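Local coordinates for uncharacterized HTH-type transcriptional regulator YydK (Bacillus subtilis subsp. subtilis, PDB 3BWG), which probably binds DNA as a GntR-type transcription regulator, pairing a helix-turn-helix region with a UTRA domain, at residues F208-T211 against P215-Y218; D122-K127 against V149-N154; Q8-E13 against A37-S42; P30-L35 against V41-I46. One frame throughout, in Å; residues are numbered along the deposited sequence.

How the interactions relate
Along the chain the contacts of the GntR-type domain come first. Interactions 3 and 4 share helix 32-39 and residues Val41 and Ser42, their centres are about 8 Å apart, and they touch where Ile46 meets Ile10 and Phe39. Together they join helix 6-20 to helices 32-39 and 43-55, the last two carrying the predicted helix-turn-helix motif. Interactions 2 and 1 follow in the UTRA range; both reach its six-stranded antiparallel sheet, with centres about 14 Å apart and nearest atoms about 4 Å apart. The two groups stand well apart, at 35 to 47 Å between centres, consistent with two separately packed parts of one chain, one probably DNA-reading and the other the UTRA part.

Interaction 1: F208-T211 against P215-Y218; sequences FHLT and PFDY
Phe208 and Asp217 form an antiparallel hydrogen-bonded pair in the beta hairpin of strands 200-210 and 215-224, whose short segments run at 160° to each other with axes 4.5 Å apart at closest approach. The hairpin belongs to the six-stranded antiparallel sheet of the UTRA domain. Phe208 N donates to Asp217 O at 3.0 Å, and Phe216 N returns a bond to Phe208 O, also 3.0 Å. A beta bulge then shifts the register by one, pairing His209 with Pro215, where the side chains diverge. At the bulge Pro215 CA comes within 3.4 Å of Phe208 O, a CA-H...O contact that gives this oxygen a second partner.

Phe216 supplies much of the side-chain contact. Its CG lies between the backbone N and the carbonyl carbon (chi1 71°), which swings the ring over to the facing strand. CE2 meets Phe208 CB at 3.6 Å, CD2 reaches Leu210 CD2 at 3.8 Å, and the ring edge points at His209 O and Leu210 N. Ile148, Ile165 and Ile173 also touch this side chain. Trimming Phe216 to an alanine would probably open a gap between Phe208 CB and Leu210 CD2 and let the leucine end turn more freely. His209 has its polar partner in strand 173-184, its ND1 bonded to Phe175 O and its ring stacked on Phe175. Phe208 and Asp217 point the same way, ring and carboxylate planes 24° apart, with Phe208 CD2 3.9 Å from Asp217 OD2.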
loop_
_atom_site.group_PDB
_atom_site.type_symbol
_atom_site.label_atom_id
_atom_site.label_comp_id
_atom_site.label_asym_id
_atom_site.label_seq_id
_atom_site.Cartn_x
_atom_site.Cartn_y
_atom_site.Cartn_z
ATOM N N PHE B 208 5.719 11.625 -6.182
ATOM C CA PHE B 208 6.699 11.527 -5.100
ATOM C C PHE B 208 7.040 12.932 -4.603
ATOM O O PHE B 208 7.152 13.876 -5.399
ATOM C CB PHE B 208 7.940 10.739 -5.542
ATOM C CG PHE B 208 7.641 9.289 -5.874
ATOM C CD1 PHE B 208 7.875 8.281 -4.939
ATOM C CD2 PHE B 208 7.141 8.928 -7.140
ATOM C CE1 PHE B 208 7.596 6.921 -5.250
ATOM C CE2 PHE B 208 6.886 7.555 -7.470
ATOM C CZ PHE B 208 7.085 6.574 -6.506
ATOM N N HIS B 209 7.140 13.071 -3.285
ATOM C CA HIS B 209 7.350 14.392 -2.666
ATOM C C HIS B 209 8.678 14.333 -1.924
ATOM O O HIS B 209 9.083 13.262 -1.428
ATOM C CB HIS B 209 6.207 14.745 -1.663
ATOM C CG HIS B 209 4.836 14.801 -2.282
ATOM N ND1 HIS B 209 4.097 13.666 -2.569
ATOM C CD2 HIS B 209 4.077 15.850 -2.685
ATOM C CE1 HIS B 209 2.946 14.015 -3.120
ATOM N NE2 HIS B 209 2.924 15.327 -3.236
ATOM N N LEU B 210 9.345 15.479 -1.806
ATOM C CA LEU B 210 10.433 15.616 -0.839
ATOM C C LEU B 210 9.846 15.636 0.597
ATOM O O LEU B 210 8.610 15.712 0.811
ATOM C CB LEU B 210 11.269 16.864 -1.119
ATOM C CG LEU B 210 11.977 17.059 -2.475
ATOM C CD1 LEU B 210 12.562 18.446 -2.524
ATOM C CD2 LEU B 210 13.074 15.988 -2.737
ATOM N N THR B 211 10.691 15.495 1.599
ATOM C CA THR B 211 10.163 15.454 2.986
ATOM C C THR B 211 9.434 16.750 3.386
ATOM O O THR B 211 8.581 16.723 4.293
ATOM C CB THR B 211 11.266 15.201 4.015
ATOM O OG1 THR B 211 12.318 16.123 3.764
ATOM C CG2 THR B 211 11.782 13.768 3.940
ATOM N N PRO B 215 6.420 18.316 -4.429
ATOM C CA PRO B 215 6.561 17.230 -5.418
ATOM C C PRO B 215 7.876 17.375 -6.162
ATOM O O PRO B 215 8.336 18.502 -6.374
ATOM C CB PRO B 215 5.410 17.471 -6.404
ATOM C CG PRO B 215 4.459 18.380 -5.727
ATOM C CD PRO B 215 5.276 19.199 -4.746
ATOM N N PHE B 216 8.472 16.250 -6.568
ATOM C CA PHE B 216 9.680 16.286 -7.418
ATOM C C PHE B 216 9.592 15.384 -8.659
ATOM O O PHE B 216 10.344 15.590 -9.621
ATOM C CB PHE B 216 10.977 15.979 -6.617
ATOM C CG PHE B 216 11.115 14.531 -6.167
ATOM C CD1 PHE B 216 11.760 13.583 -6.968
ATOM C CD2 PHE B 216 10.629 14.134 -4.938
ATOM C CE1 PHE B 216 11.907 12.255 -6.579
ATOM C CE2 PHE B 216 10.758 12.780 -4.517
ATOM C CZ PHE B 216 11.401 11.846 -5.358
ATOM N N ASP B 217 8.681 14.406 -8.633
ATOM C CA ASP B 217 8.582 13.356 -9.686
ATOM C C ASP B 217 7.111 12.933 -9.876
ATOM O O ASP B 217 6.446 12.565 -8.925
ATOM C CB ASP B 217 9.478 12.165 -9.279
ATOM C CG ASP B 217 9.264 10.885 -10.127
ATOM O OD1 ASP B 217 8.613 10.881 -11.171
ATOM O OD2 ASP B 217 9.837 9.854 -9.755
ATOM N N TYR B 218 6.591 13.066 -11.092
ATOM C CA TYR B 218 5.307 12.547 -11.473
ATOM C C TYR B 218 5.602 11.530 -12.544
ATOM O O TYR B 218 6.252 11.851 -13.551
ATOM C CB TYR B 218 4.426 13.662 -12.056
ATOM C CG TYR B 218 3.141 13.179 -12.649
ATOM C CD1 TYR B 218 2.223 12.468 -11.869
ATOM C CD2 TYR B 218 2.815 13.456 -13.979
ATOM C CE1 TYR B 218 1.039 12.005 -12.409
ATOM C CE2 TYR B 218 1.638 13.024 -14.519
ATOM C CZ TYR B 218 0.746 12.312 -13.729
ATOM O OH TYR B 218 -0.467 11.891 -14.258
#

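Interaction 2: D122-K127 against V149-N154; sequences DIYYVK and VTYLNN
The ring of Tyr124 takes Leu152 CB over one face, 4.0 Å from its centroid and only 8° off the ring normal, a CH-pi contact, while the carbonyl oxygens of Val149 and Thr150 lie at its edge in the ring plane. Here the loop after strand 135-145 passes over strand 123-132 of the UTRA domain's antiparallel sheet. No beta bridge joins the two segments; Tyr124 makes most of the junction. Its CG is anti to the carbonyl carbon (chi1 -86°), and the ring stands out from the strand to meet the loop backbone: CE1 lies 3.4 Å from Val149 O, and CZ is 3.4 Å from Leu152 N.

Leu152 runs past the ring in the opposite direction and returns toward the strand, where its CD1 packs on Tyr124 CB at 3.6 Å. An alanine in place of Tyr124 is likely to leave Leu152 CB without its aromatic face and the loop backbone from Val149 to Leu152 without its main support on the strand. Backbone bonds to Tyr144 fix the strand beneath, and Val104 and Lys146 also touch the tyrosine. Farther along the loop, Asn153 OD1 caps Ile156 N at the start of helix 154-157. The phenolic end of Tyr124 reaches Tyr151, its OH 3.3 Å from Tyr151 CD1.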
loop_
_atom_site.group_PDB
_atom_site.type_symbol
_atom_site.label_atom_id
_atom_site.label_comp_id
_atom_site.label_asym_id
_atom_site.label_seq_id
_atom_site.Cartn_x
_atom_site.Cartn_y
_atom_site.Cartn_z
ATOM N N ASP B 122 10.884 24.412 -16.318
ATOM C CA ASP B 122 11.495 23.254 -16.995
ATOM C C ASP B 122 11.333 21.944 -16.208
ATOM O O ASP B 122 11.440 21.920 -14.972
ATOM C CB ASP B 122 12.993 23.481 -17.188
ATOM C CG ASP B 122 13.305 24.522 -18.234
ATOM O OD1 ASP B 122 12.405 24.879 -19.021
ATOM O OD2 ASP B 122 14.471 24.966 -18.286
ATOM N N ILE B 123 11.048 20.859 -16.908
ATOM C CA ILE B 123 11.113 19.541 -16.281
ATOM C C ILE B 123 12.116 18.710 -17.074
ATOM O O ILE B 123 12.338 19.032 -18.252
ATOM C CB ILE B 123 9.711 18.846 -16.149
ATOM C CG1 ILE B 123 8.937 18.743 -17.479
ATOM C CG2 ILE B 123 8.837 19.632 -15.158
ATOM C CD1 ILE B 123 9.094 17.427 -18.255
ATOM N N TYR B 124 12.745 17.710 -16.431
ATOM C CA TYR B 124 13.342 16.578 -17.156
ATOM C C TYR B 124 12.271 15.580 -17.521
ATOM O O TYR B 124 11.491 15.177 -16.656
ATOM C CB TYR B 124 14.357 15.824 -16.321
ATOM C CG TYR B 124 15.699 16.424 -16.409
ATOM C CD1 TYR B 124 16.207 17.199 -15.360
ATOM C CD2 TYR B 124 16.442 16.284 -17.562
ATOM C CE1 TYR B 124 17.457 17.776 -15.454
ATOM C CE2 TYR B 124 17.697 16.881 -17.690
ATOM C CZ TYR B 124 18.202 17.609 -16.640
ATOM O OH TYR B 124 19.441 18.185 -16.777
ATOM N N TYR B 125 12.251 15.149 -18.784
ATOM C CA TYR B 125 11.262 14.179 -19.212
ATOM C C TYR B 125 11.935 12.871 -19.505
ATOM O O TYR B 125 12.907 12.839 -20.244
ATOM C CB TYR B 125 10.549 14.679 -20.474
ATOM C CG TYR B 125 9.691 13.651 -21.173
ATOM C CD1 TYR B 125 8.415 13.354 -20.689
ATOM C CD2 TYR B 125 10.131 12.998 -22.344
ATOM C CE1 TYR B 125 7.627 12.430 -21.307
ATOM C CE2 TYR B 125 9.317 12.069 -22.992
ATOM C CZ TYR B 125 8.067 11.788 -22.447
ATOM O OH TYR B 125 7.196 10.893 -23.023
ATOM N N VAL B 126 11.411 11.782 -18.956
ATOM C CA VAL B 126 11.969 10.483 -19.303
ATOM C C VAL B 126 10.945 9.479 -19.800
ATOM O O VAL B 126 9.813 9.422 -19.304
ATOM C CB VAL B 126 13.031 9.924 -18.255
ATOM C CG1 VAL B 126 13.316 10.894 -17.139
ATOM C CG2 VAL B 126 12.775 8.473 -17.815
ATOM N N LYS B 127 11.304 8.777 -20.865
ATOM C CA LYS B 127 10.451 7.767 -21.431
ATOM C C LYS B 127 11.335 6.508 -21.497
ATOM O O LYS B 127 12.429 6.549 -22.092
ATOM C CB LYS B 127 9.979 8.192 -22.820
ATOM C CG LYS B 127 9.031 7.170 -23.458
ATOM C CD LYS B 127 8.799 7.365 -24.970
ATOM C CE LYS B 127 7.738 8.440 -25.208
ATOM N NZ LYS B 127 7.523 8.563 -26.697
ATOM N N VAL B 149 15.575 18.526 -9.397
ATOM C CA VAL B 149 16.468 17.467 -9.926
ATOM C C VAL B 149 17.263 18.118 -11.031
ATOM O O VAL B 149 16.804 18.232 -12.180
ATOM C CB VAL B 149 15.652 16.292 -10.470
ATOM C CG1 VAL B 149 16.576 15.212 -10.965
ATOM C CG2 VAL B 149 14.648 15.778 -9.387
ATOM N N THR B 150 18.417 18.631 -10.664
ATOM C CA THR B 150 18.982 19.715 -11.452
ATOM C C THR B 150 19.679 19.225 -12.716
ATOM O O THR B 150 19.804 19.988 -13.680
ATOM C CB THR B 150 19.922 20.611 -10.631
ATOM O OG1 THR B 150 20.756 19.778 -9.827
ATOM C CG2 THR B 150 19.118 21.599 -9.747
ATOM N N TYR B 151 20.157 17.981 -12.677
ATOM C CA TYR B 151 20.755 17.335 -13.841
ATOM C C TYR B 151 20.473 15.829 -13.855
ATOM O O TYR B 151 20.480 15.169 -12.813
ATOM C CB TYR B 151 22.262 17.604 -13.900
ATOM C CG TYR B 151 22.920 17.082 -15.173
ATOM C CD1 TYR B 151 22.729 17.730 -16.417
ATOM C CD2 TYR B 151 23.700 15.924 -15.145
ATOM C CE1 TYR B 151 23.340 17.230 -17.589
ATOM C CE2 TYR B 151 24.323 15.430 -16.284
ATOM C CZ TYR B 151 24.135 16.063 -17.494
ATOM O OH TYR B 151 24.756 15.541 -18.609
ATOM N N LEU B 152 20.186 15.308 -15.056
ATOM C CA LEU B 152 20.014 13.885 -15.291
ATOM C C LEU B 152 20.791 13.508 -16.545
ATOM O O LEU B 152 20.960 14.320 -17.466
ATOM C CB LEU B 152 18.513 13.513 -15.455
ATOM C CG LEU B 152 17.616 13.544 -14.199
ATOM C CD1 LEU B 152 16.079 13.288 -14.515
ATOM C CD2 LEU B 152 18.159 12.567 -13.161
ATOM N N ASN B 153 21.291 12.280 -16.598
ATOM C CA ASN B 153 21.887 11.802 -17.861
ATOM C C ASN B 153 21.466 10.391 -18.195
ATOM O O ASN B 153 20.787 9.749 -17.415
ATOM C CB ASN B 153 23.414 11.950 -17.915
ATOM C CG ASN B 153 24.124 11.137 -16.862
ATOM O OD1 ASN B 153 23.571 10.209 -16.292
ATOM N ND2 ASN B 153 25.360 11.501 -16.587
ATOM N N ASN B 154 21.866 9.917 -19.368
ATOM C CA ASN B 154 21.487 8.587 -19.776
ATOM C C ASN B 154 21.806 7.515 -18.739
ATOM O O ASN B 154 20.982 6.648 -18.481
ATOM C CB ASN B 154 22.085 8.246 -21.136
ATOM C CG ASN B 154 21.062 7.590 -22.045
ATOM O OD1 ASN B 154 21.156 6.393 -22.322
ATOM N ND2 ASN B 154 20.024 8.367 -22.467
#

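Interaction 3: Q8-E13 against A37-S42; sequences QQIATE and AQFEVS
Ile10 holds CG2 anti to its backbone N and CG1 beside it (chi1 -56°), while Phe39 turns its CG alongside its own N (chi1 -49°); the two side chains then lie antiparallel alongside each other. Both branches of the isoleucine are used. CG2 sits over a face of the phenylalanine ring, 4.0 Å from its centroid and offset toward the rim, in a CH-pi contact, and CD1 presses closely on Phe39 CB at 3.4 Å. The opposite face of the ring is covered by Gln38 CG.

This is where helix 6-20 of the GntR-type domain packs on the end of helix 32-39, the first helix of the predicted helix-turn-helix motif. The chain leaves that helix at Glu40, whose positive phi marks a Schellman motif; after it Val41 faces helix 6-20, with its CG1 4.5 Å from Ile10 CD1. Glu13, one turn on from Ile10, closes the ring edge: its OE1 lies in the ring plane, 3.6 Å from Phe39 CE1, with the carboxylate turned 57° against the ring. The flank of Ile10 also touches Ser49 of helix 43-55.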
loop_
_atom_site.group_PDB
_atom_site.type_symbol
_atom_site.label_atom_id
_atom_site.label_comp_id
_atom_site.label_asym_id
_atom_site.label_seq_id
_atom_site.Cartn_x
_atom_site.Cartn_y
_atom_site.Cartn_z
ATOM N N GLN B 8 21.575 -0.494 14.409
ATOM C CA GLN B 8 21.458 -0.786 12.960
ATOM C C GLN B 8 22.118 -2.111 12.567
ATOM O O GLN B 8 21.543 -2.870 11.792
ATOM C CB GLN B 8 22.015 0.357 12.088
ATOM C CG GLN B 8 21.969 0.113 10.531
ATOM C CD GLN B 8 23.323 -0.297 9.870
ATOM O OE1 GLN B 8 24.345 0.393 10.007
ATOM N NE2 GLN B 8 23.300 -1.402 9.113
ATOM N N GLN B 9 23.328 -2.376 13.065
ATOM C CA GLN B 9 24.002 -3.651 12.771
ATOM C C GLN B 9 23.201 -4.862 13.295
ATOM O O GLN B 9 23.035 -5.862 12.579
ATOM C CB GLN B 9 25.467 -3.661 13.273
ATOM C CG GLN B 9 26.251 -5.005 13.081
ATOM C CD GLN B 9 26.269 -5.565 11.622
ATOM O OE1 GLN B 9 26.043 -4.846 10.639
ATOM N NE2 GLN B 9 26.541 -6.860 11.500
ATOM N N ILE B 10 22.689 -4.745 14.526
ATOM C CA ILE B 10 21.892 -5.794 15.163
ATOM C C ILE B 10 20.604 -6.045 14.352
ATOM O O ILE B 10 20.259 -7.196 14.059
ATOM C CB ILE B 10 21.504 -5.436 16.636
ATOM C CG1 ILE B 10 22.727 -5.122 17.546
ATOM C CG2 ILE B 10 20.562 -6.501 17.226
ATOM C CD1 ILE B 10 23.796 -6.152 17.591
ATOM N N ALA B 11 19.896 -4.969 14.004
ATOM C CA ALA B 11 18.732 -5.051 13.111
ATOM C C ALA B 11 19.033 -5.904 11.870
ATOM O O ALA B 11 18.292 -6.840 11.558
ATOM C CB ALA B 11 18.265 -3.666 12.719
ATOM N N THR B 12 20.156 -5.620 11.206
ATOM C CA THR B 12 20.510 -6.316 9.969
ATOM C C THR B 12 20.803 -7.814 10.184
ATOM O O THR B 12 20.376 -8.655 9.379
ATOM C CB THR B 12 21.649 -5.568 9.217
ATOM O OG1 THR B 12 21.114 -4.381 8.617
ATOM C CG2 THR B 12 22.318 -6.445 8.129
ATOM N N GLU B 13 21.492 -8.142 11.276
ATOM C CA GLU B 13 21.813 -9.531 11.601
ATOM C C GLU B 13 20.548 -10.328 11.941
ATOM O O GLU B 13 20.455 -11.520 11.628
ATOM C CB GLU B 13 22.825 -9.603 12.752
ATOM C CG GLU B 13 24.151 -8.880 12.464
ATOM C CD GLU B 13 25.408 -9.642 12.915
ATOM O OE1 GLU B 13 25.440 -10.136 14.066
ATOM O OE2 GLU B 13 26.375 -9.730 12.113
ATOM N N ALA B 37 21.756 -11.648 24.898
ATOM C CA ALA B 37 22.860 -12.571 25.167
ATOM C C ALA B 37 23.599 -12.839 23.872
ATOM O O ALA B 37 24.817 -12.751 23.823
ATOM C CB ALA B 37 22.349 -13.855 25.777
ATOM N N GLN B 38 22.819 -13.114 22.823
ATOM C CA GLN B 38 23.321 -13.275 21.472
ATOM C C GLN B 38 24.289 -12.172 21.029
ATOM O O GLN B 38 25.455 -12.457 20.771
ATOM C CB GLN B 38 22.154 -13.364 20.503
ATOM C CG GLN B 38 22.542 -13.807 19.127
ATOM C CD GLN B 38 21.338 -14.018 18.219
ATOM O OE1 GLN B 38 21.489 -14.107 17.003
ATOM N NE2 GLN B 38 20.146 -14.126 18.801
ATOM N N PHE B 39 23.826 -10.927 20.940
ATOM C CA PHE B 39 24.683 -9.859 20.435
ATOM C C PHE B 39 25.442 -9.138 21.546
ATOM O O PHE B 39 26.071 -8.098 21.318
ATOM C CB PHE B 39 23.864 -8.869 19.624
ATOM C CG PHE B 39 22.982 -9.514 18.590
ATOM C CD1 PHE B 39 23.477 -9.812 17.319
ATOM C CD2 PHE B 39 21.642 -9.809 18.878
ATOM C CE1 PHE B 39 22.655 -10.400 16.358
ATOM C CE2 PHE B 39 20.823 -10.409 17.929
ATOM C CZ PHE B 39 21.326 -10.694 16.665
ATOM N N GLU B 40 25.388 -9.707 22.747
ATOM C CA GLU B 40 26.052 -9.143 23.932
ATOM C C GLU B 40 25.908 -7.603 24.014
ATOM O O GLU B 40 26.882 -6.840 23.895
ATOM C CB GLU B 40 27.506 -9.656 24.053
ATOM C CG GLU B 40 27.574 -11.179 24.373
ATOM C CD GLU B 40 28.983 -11.777 24.286
ATOM O OE1 GLU B 40 29.353 -12.621 25.155
ATOM O OE2 GLU B 40 29.705 -11.403 23.338
ATOM N N VAL B 41 24.657 -7.172 24.196
ATOM C CA VAL B 41 24.291 -5.758 24.190
ATOM C C VAL B 41 23.260 -5.473 25.284
ATOM O O VAL B 41 22.713 -6.390 25.906
ATOM C CB VAL B 41 23.750 -5.266 22.770
ATOM C CG1 VAL B 41 24.908 -4.984 21.783
ATOM C CG2 VAL B 41 22.757 -6.226 22.177
ATOM N N SER B 42 23.003 -4.193 25.515
ATOM C CA SER B 42 21.988 -3.820 26.478
ATOM C C SER B 42 20.556 -4.220 26.101
ATOM O O SER B 42 20.250 -4.515 24.937
ATOM C CB SER B 42 22.040 -2.333 26.758
ATOM O OG SER B 42 21.821 -2.153 28.147
#

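Interaction 4: P30-L35 against V41-I46; sequences PVLETL and VSKSTI
Ile46 and Leu32 bury the most surface here, overlapping side by side and pointing opposite ways, with Leu32 CD2 3.5 Å from Ile46 CG2. The leucine starts the first helix of the predicted helix-turn-helix motif, and the isoleucine belongs to the second, the helix that in this motif usually enters the DNA groove. Ile46 uses both branches: its first torsion (-67°) sends the ethyl branch alongside the backbone N and the CG2 methyl out opposite it, where CG2 goes to Leu32, and CD1 reaches Leu35 CB at 3.7 Å. Leu35 lies across the isoleucine, its CD1 4.0 Å from Ile46 CG2, so the same methyl group touches both leucines.

Lys43 is the third main participant. With CG opposite the backbone N (chi1 174°) and bends at chi3 and chi4, the chain lays its methylenes nearly perpendicular across Leu32, with CE 4.1 Å from Leu32 CD1. The ammonium group then turns toward Glu33. Lys43 NZ and Glu33 OE1 are 4.0 Å apart, too far for a salt bridge, but a water accepts from NZ at 3.1 Å and lies close to OE1, at a distance so short that this half of the bridge is doubtful. The opposite charges would probably still attract weakly, at a solvent-exposed position. At the N-cap, Val31 O takes the backbone N-H groups of Thr34 and Leu35 as the helix begins.

Met36 and Phe39 of helix 32-39 also touch Ile46, Met36 touches Lys43 as well, and Ile10 of helix 6-20 meets Ile46, so the isoleucine sits at the junction of three helices, 6-20, 32-39 and 43-55.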
loop_
_atom_site.group_PDB
_atom_site.type_symbol
_atom_site.label_atom_id
_atom_site.label_comp_id
_atom_site.label_asym_id
_atom_site.label_seq_id
_atom_site.Cartn_x
_atom_site.Cartn_y
_atom_site.Cartn_z
ATOM N N PRO B 30 13.456 -15.073 18.832
ATOM C CA PRO B 30 14.042 -15.166 20.172
ATOM C C PRO B 30 13.536 -14.052 21.094
ATOM O O PRO B 30 13.309 -12.920 20.647
ATOM C CB PRO B 30 15.534 -15.007 19.902
ATOM C CG PRO B 30 15.718 -15.632 18.564
ATOM C CD PRO B 30 14.484 -15.213 17.783
ATOM N N VAL B 31 13.356 -14.397 22.367
ATOM C CA VAL B 31 12.894 -13.469 23.392
ATOM C C VAL B 31 13.980 -12.421 23.734
ATOM O O VAL B 31 15.152 -12.654 23.485
ATOM C CB VAL B 31 12.347 -14.268 24.617
ATOM C CG1 VAL B 31 13.477 -14.749 25.560
ATOM C CG2 VAL B 31 11.317 -13.470 25.363
ATOM N N LEU B 32 13.592 -11.264 24.274
ATOM C CA LEU B 32 14.545 -10.178 24.563
ATOM C C LEU B 32 15.900 -10.654 25.134
ATOM O O LEU B 32 16.961 -10.315 24.602
ATOM C CB LEU B 32 13.930 -9.160 25.532
ATOM C CG LEU B 32 13.979 -7.661 25.179
ATOM C CD1 LEU B 32 13.176 -6.823 26.192
ATOM C CD2 LEU B 32 15.373 -7.096 25.047
ATOM N N GLU B 33 15.851 -11.416 26.225
ATOM C CA GLU B 33 17.052 -11.850 26.919
ATOM C C GLU B 33 17.951 -12.730 26.046
ATOM O O GLU B 33 19.160 -12.745 26.234
ATOM C CB GLU B 33 16.698 -12.564 28.229
ATOM C CG GLU B 33 16.405 -11.615 29.428
ATOM C CD GLU B 33 17.666 -11.125 30.200
ATOM O OE1 GLU B 33 17.512 -10.226 31.073
ATOM O OE2 GLU B 33 18.795 -11.622 29.955
ATOM N N THR B 34 17.363 -13.448 25.086
ATOM C CA THR B 34 18.137 -14.292 24.135
ATOM C C THR B 34 18.911 -13.436 23.132
ATOM O O THR B 34 20.079 -13.691 22.835
ATOM C CB THR B 34 17.228 -15.287 23.420
ATOM O OG1 THR B 34 16.538 -16.055 24.408
ATOM C CG2 THR B 34 18.039 -16.245 22.513
ATOM N N LEU B 35 18.249 -12.388 22.660
ATOM C CA LEU B 35 18.853 -11.425 21.753
ATOM C C LEU B 35 19.963 -10.644 22.417
ATOM O O LEU B 35 21.042 -10.489 21.840
ATOM C CB LEU B 35 17.782 -10.476 21.186
ATOM C CG LEU B 35 16.662 -11.157 20.393
ATOM C CD1 LEU B 35 15.516 -10.154 20.068
ATOM C CD2 LEU B 35 17.235 -11.872 19.137
ATOM N N VAL B 41 24.657 -7.172 24.196
ATOM C CA VAL B 41 24.291 -5.758 24.190
ATOM C C VAL B 41 23.260 -5.473 25.284
ATOM O O VAL B 41 22.713 -6.390 25.906
ATOM C CB VAL B 41 23.750 -5.266 22.770
ATOM C CG1 VAL B 41 24.908 -4.984 21.783
ATOM C CG2 VAL B 41 22.757 -6.226 22.177
ATOM N N SER B 42 23.003 -4.193 25.515
ATOM C CA SER B 42 21.988 -3.820 26.478
ATOM C C SER B 42 20.556 -4.220 26.101
ATOM O O SER B 42 20.250 -4.515 24.937
ATOM C CB SER B 42 22.040 -2.333 26.758
ATOM O OG SER B 42 21.821 -2.153 28.147
ATOM N N LYS B 43 19.681 -4.224 27.111
ATOM C CA LYS B 43 18.245 -4.328 26.896
ATOM C C LYS B 43 17.817 -3.170 26.012
ATOM O O LYS B 43 17.035 -3.353 25.094
ATOM C CB LYS B 43 17.486 -4.312 28.229
ATOM C CG LYS B 43 15.931 -4.275 28.128
ATOM C CD LYS B 43 15.267 -4.713 29.450
ATOM C CE LYS B 43 15.327 -6.256 29.624
ATOM N NZ LYS B 43 15.566 -6.702 31.042
ATOM N N SER B 44 18.352 -1.984 26.293
ATOM C CA SER B 44 18.011 -0.760 25.558
ATOM C C SER B 44 18.485 -0.801 24.088
ATOM O O SER B 44 17.839 -0.241 23.201
ATOM C CB SER B 44 18.617 0.448 26.270
ATOM O OG SER B 44 18.747 1.533 25.375
ATOM N N THR B 45 19.631 -1.434 23.850
ATOM C CA THR B 45 20.164 -1.579 22.502
ATOM C C THR B 45 19.252 -2.506 21.715
ATOM O O THR B 45 18.870 -2.197 20.579
ATOM C CB THR B 45 21.645 -2.065 22.532
ATOM O OG1 THR B 45 22.448 -1.057 23.146
ATOM C CG2 THR B 45 22.186 -2.310 21.113
ATOM N N ILE B 46 18.841 -3.617 22.322
ATOM C CA ILE B 46 17.904 -4.521 21.649
ATOM C C ILE B 46 16.541 -3.856 21.385
ATOM O O ILE B 46 15.970 -4.012 20.316
ATOM C CB ILE B 46 17.730 -5.892 22.381
ATOM C CG1 ILE B 46 19.027 -6.720 22.326
ATOM C CG2 ILE B 46 16.599 -6.700 21.758
ATOM C CD1 ILE B 46 19.482 -7.151 20.878
HETATM O O HOH W 1 18.372 -7.889 31.560
#